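Local atomic coordinates of cyclic GMP-AMP synthase-like receptor (Tribolium castaneum, PDB entry 7LT2), a protein that senses double-stranded RNA in the cytoplasm and then joins ATP and GTP into the cyclic dinucleotide 2',3'-cGAMP, an innate immune signal. Residues R52-L63 and Q245-D253. Numbering follows the deposited sequence.
Sequences RVFYGGSFYDGL and QEQERVLID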
# COMPACT_ATOMS: atom_id res chain seq x y z
N ARG A 52 -2.86 2.89 16.31
CA ARG A 52 -2.71 3.95 15.32
C ARG A 52 -3.08 3.37 13.96
O ARG A 52 -3.34 2.17 13.82
CB ARG A 52 -1.28 4.50 15.30
CG ARG A 52 -0.23 3.49 14.85
CD ARG A 52 1.17 4.03 15.02
NE ARG A 52 2.20 3.01 14.87
CZ ARG A 52 2.86 2.76 13.74
NH1 ARG A 52 2.59 3.43 12.63
NH2 ARG A 52 3.80 1.83 13.73
N VAL A 53 -3.10 4.23 12.95
CA VAL A 53 -3.33 3.82 11.57
C VAL A 53 -2.09 4.11 10.74
O VAL A 53 -1.30 5.01 11.06
CB VAL A 53 -4.58 4.49 10.94
CG1 VAL A 53 -5.83 4.19 11.75
CG2 VAL A 53 -4.38 6.01 10.80
N PHE A 54 -1.92 3.33 9.68
CA PHE A 54 -0.91 3.57 8.66
C PHE A 54 -1.63 3.68 7.33
O PHE A 54 -2.49 2.85 7.02
CB PHE A 54 0.13 2.45 8.62
CG PHE A 54 1.14 2.59 7.52
CD1 PHE A 54 2.24 3.43 7.67
CD2 PHE A 54 0.99 1.91 6.32
CE1 PHE A 54 3.17 3.57 6.65
CE2 PHE A 54 1.91 2.04 5.30
CZ PHE A 54 3.01 2.88 5.47
N TYR A 55 -1.29 4.71 6.55
CA TYR A 55 -1.93 4.92 5.26
C TYR A 55 -1.07 4.24 4.19
O TYR A 55 0.04 4.68 3.92
CB TYR A 55 -2.10 6.42 4.98
CG TYR A 55 -2.78 7.18 6.09
CD1 TYR A 55 -4.13 6.99 6.38
CD2 TYR A 55 -2.09 8.11 6.85
CE1 TYR A 55 -4.76 7.70 7.40
CE2 TYR A 55 -2.70 8.82 7.87
CZ TYR A 55 -4.04 8.61 8.15
OH TYR A 55 -4.64 9.32 9.16
N GLY A 56 -1.58 3.15 3.63
CA GLY A 56 -0.80 2.29 2.76
C GLY A 56 -1.19 2.47 1.30
O GLY A 56 -2.34 2.76 0.99
N GLY A 57 -0.22 2.29 0.42
CA GLY A 57 -0.49 2.25 -1.01
C GLY A 57 0.36 3.26 -1.77
O GLY A 57 1.09 4.06 -1.21
N SER A 58 0.24 3.18 -3.10
CA SER A 58 1.08 4.01 -3.96
C SER A 58 0.75 5.49 -3.83
O SER A 58 1.64 6.34 -3.95
CB SER A 58 0.96 3.55 -5.42
OG SER A 58 -0.35 3.76 -5.93
N PHE A 59 -0.52 5.83 -3.58
CA PHE A 59 -0.89 7.23 -3.37
C PHE A 59 -0.09 7.84 -2.22
O PHE A 59 0.47 8.93 -2.35
CB PHE A 59 -2.40 7.34 -3.12
CG PHE A 59 -2.87 8.73 -2.80
CD1 PHE A 59 -2.59 9.78 -3.66
CD2 PHE A 59 -3.60 8.99 -1.66
CE1 PHE A 59 -3.02 11.06 -3.37
CE2 PHE A 59 -4.04 10.26 -1.36
CZ PHE A 59 -3.75 11.30 -2.22
N TYR A 60 -0.00 7.14 -1.09
CA TYR A 60 0.73 7.67 0.06
C TYR A 60 2.24 7.48 -0.06
O TYR A 60 2.99 8.15 0.66
CB TYR A 60 0.21 7.04 1.35
CG TYR A 60 -0.93 7.84 1.95
CD1 TYR A 60 -2.24 7.60 1.57
CD2 TYR A 60 -0.68 8.85 2.88
CE1 TYR A 60 -3.29 8.34 2.10
CE2 TYR A 60 -1.72 9.58 3.42
CZ TYR A 60 -3.02 9.33 3.02
OH TYR A 60 -4.05 10.07 3.56
N ASP A 61 2.70 6.59 -0.94
CA ASP A 61 4.12 6.49 -1.25
C ASP A 61 4.58 7.55 -2.24
O ASP A 61 5.79 7.68 -2.47
CB ASP A 61 4.47 5.13 -1.85
CG ASP A 61 4.56 4.04 -0.80
OD1 ASP A 61 4.80 4.36 0.39
OD2 ASP A 61 4.40 2.86 -1.18
N GLY A 62 3.66 8.30 -2.84
CA GLY A 62 4.07 9.23 -3.88
C GLY A 62 4.41 8.55 -5.19
O GLY A 62 5.17 9.11 -5.99
N LEU A 63 3.85 7.37 -5.43
CA LEU A 63 4.18 6.56 -6.60
C LEU A 63 2.97 6.26 -7.48
O LEU A 63 3.06 5.41 -8.38
CB LEU A 63 4.83 5.24 -6.17
CG LEU A 63 6.16 5.33 -5.41
CD1 LEU A 63 6.59 3.94 -4.97
CD2 LEU A 63 7.23 5.98 -6.27
N GLN A 245 6.06 -1.61 5.03
CA GLN A 245 5.79 -0.43 4.21
C GLN A 245 6.24 0.86 4.87
O GLN A 245 6.55 1.83 4.18
CB GLN A 245 4.29 -0.33 3.89
CG GLN A 245 3.72 -1.47 3.07
CD GLN A 245 2.21 -1.37 2.98
OE1 GLN A 245 1.68 -0.73 2.08
NE2 GLN A 245 1.52 -1.99 3.93
N GLU A 246 6.23 0.91 6.21
CA GLU A 246 6.70 2.13 6.86
C GLU A 246 8.19 2.33 6.61
O GLU A 246 8.64 3.46 6.36
CB GLU A 246 6.40 2.08 8.36
CG GLU A 246 6.46 3.47 9.01
CD GLU A 246 5.42 3.64 10.11
OE1 GLU A 246 4.96 2.63 10.67
OE2 GLU A 246 5.06 4.80 10.40
N GLN A 247 8.97 1.24 6.64
CA GLN A 247 10.40 1.33 6.34
C GLN A 247 10.65 1.57 4.86
O GLN A 247 11.55 2.33 4.50
CB GLN A 247 11.10 0.06 6.81
CG GLN A 247 11.19 -0.08 8.33
CD GLN A 247 9.91 -0.61 8.96
OE1 GLN A 247 9.04 -1.16 8.27
NE2 GLN A 247 9.79 -0.46 10.27
N GLU A 248 9.87 0.92 3.99
CA GLU A 248 10.02 1.15 2.55
C GLU A 248 9.78 2.62 2.20
O GLU A 248 10.46 3.17 1.32
CB GLU A 248 9.05 0.26 1.76
CG GLU A 248 9.40 -1.21 1.78
CD GLU A 248 8.32 -2.09 1.15
OE1 GLU A 248 7.41 -1.54 0.51
OE2 GLU A 248 8.41 -3.32 1.30
N ARG A 249 8.81 3.25 2.86
CA ARG A 249 8.51 4.65 2.56
C ARG A 249 9.69 5.55 2.90
O ARG A 249 9.94 6.54 2.20
CB ARG A 249 7.26 5.08 3.32
CG ARG A 249 6.75 6.47 2.93
CD ARG A 249 5.33 6.68 3.39
NE ARG A 249 4.39 5.78 2.72
CZ ARG A 249 3.16 5.54 3.14
NH1 ARG A 249 2.67 6.13 4.22
NH2 ARG A 249 2.39 4.69 2.46
N VAL A 250 10.43 5.24 3.97
CA VAL A 250 11.62 6.03 4.30
C VAL A 250 12.73 5.76 3.29
O VAL A 250 13.43 6.69 2.86
CB VAL A 250 12.08 5.74 5.74
CG1 VAL A 250 13.32 6.57 6.10
CG2 VAL A 250 10.95 6.02 6.72
N LEU A 251 12.90 4.50 2.88
CA LEU A 251 13.94 4.15 1.92
C LEU A 251 13.79 4.91 0.60
O LEU A 251 14.78 5.31 -0.01
CB LEU A 251 13.93 2.64 1.66
CG LEU A 251 14.57 1.72 2.70
CD1 LEU A 251 14.30 0.26 2.36
CD2 LEU A 251 16.08 1.98 2.79
N ILE A 252 12.54 5.12 0.15
CA ILE A 252 12.33 5.79 -1.14
C ILE A 252 12.26 7.31 -1.03
O ILE A 252 12.19 7.99 -2.06
CB ILE A 252 11.04 5.29 -1.84
CG1 ILE A 252 9.80 5.61 -1.00
CG2 ILE A 252 11.14 3.80 -2.17
CD1 ILE A 252 8.49 5.20 -1.65
N ASP A 253 12.29 7.86 0.19
CA ASP A 253 12.14 9.29 0.41
C ASP A 253 13.49 9.99 0.24
O ASP A 253 14.55 9.37 0.33
CB ASP A 253 11.59 9.55 1.81
CG ASP A 253 10.86 10.88 1.93
OD1 ASP A 253 10.72 11.61 0.93
OD2 ASP A 253 10.41 11.19 3.06
O HOH W 1 2.62 1.86 0.98
O HOH W 2 5.81 2.09 1.51
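F54 and R249 meet where helix 245-251 crosses over strand 52-56. The two axes come within 10.0 Å at 55°. Beyond the strand, G56-G57 turns into a short helix at about 58-61, closed by a Schellman motif at G62. R249 reaches across to this turn. Its chain leaves with CG anti to the backbone N and bends at chi3 (-65°), bringing the guanidinium against Y55 O and D61 OD1. NH1 and NH2 both grip the carbonyl of Y55, the shorter bond being NH2 to Y55 O at 2.8 Å. NE bonds D61 OD1 at 2.8 Å, nearly straight at 164°, and NH2 adds a second bond to that oxygen. The guanidinium is thus fixed in rotation. F54 CZ sits over one face, toward the rim and 3.5 Å from R249 NH1, with the two planes nearly parallel. The backbone O and CB of Y60 lie over the opposite face. Water 1 accepts from G57 N and lies 3.0 Å from both Q245 OE1 and D61 OD2; Q245 NE2 bonds S243. E246 OE1 takes R52 NH1 in a salt bridge at 3.2 Å; R52 also pairs with E221. At the far end, the CD1 methyls of I252 and L63 meet tip to tip. S58 and 245-248 probably bind nucleotide, consistent with the contact joining two parts of the pocket. K282, a probable ATP ligand on helix 278-291, bridges D61 and E248. Strand 70-77 pairs with 52-56, and helix 258-272 packs against L63 and I252.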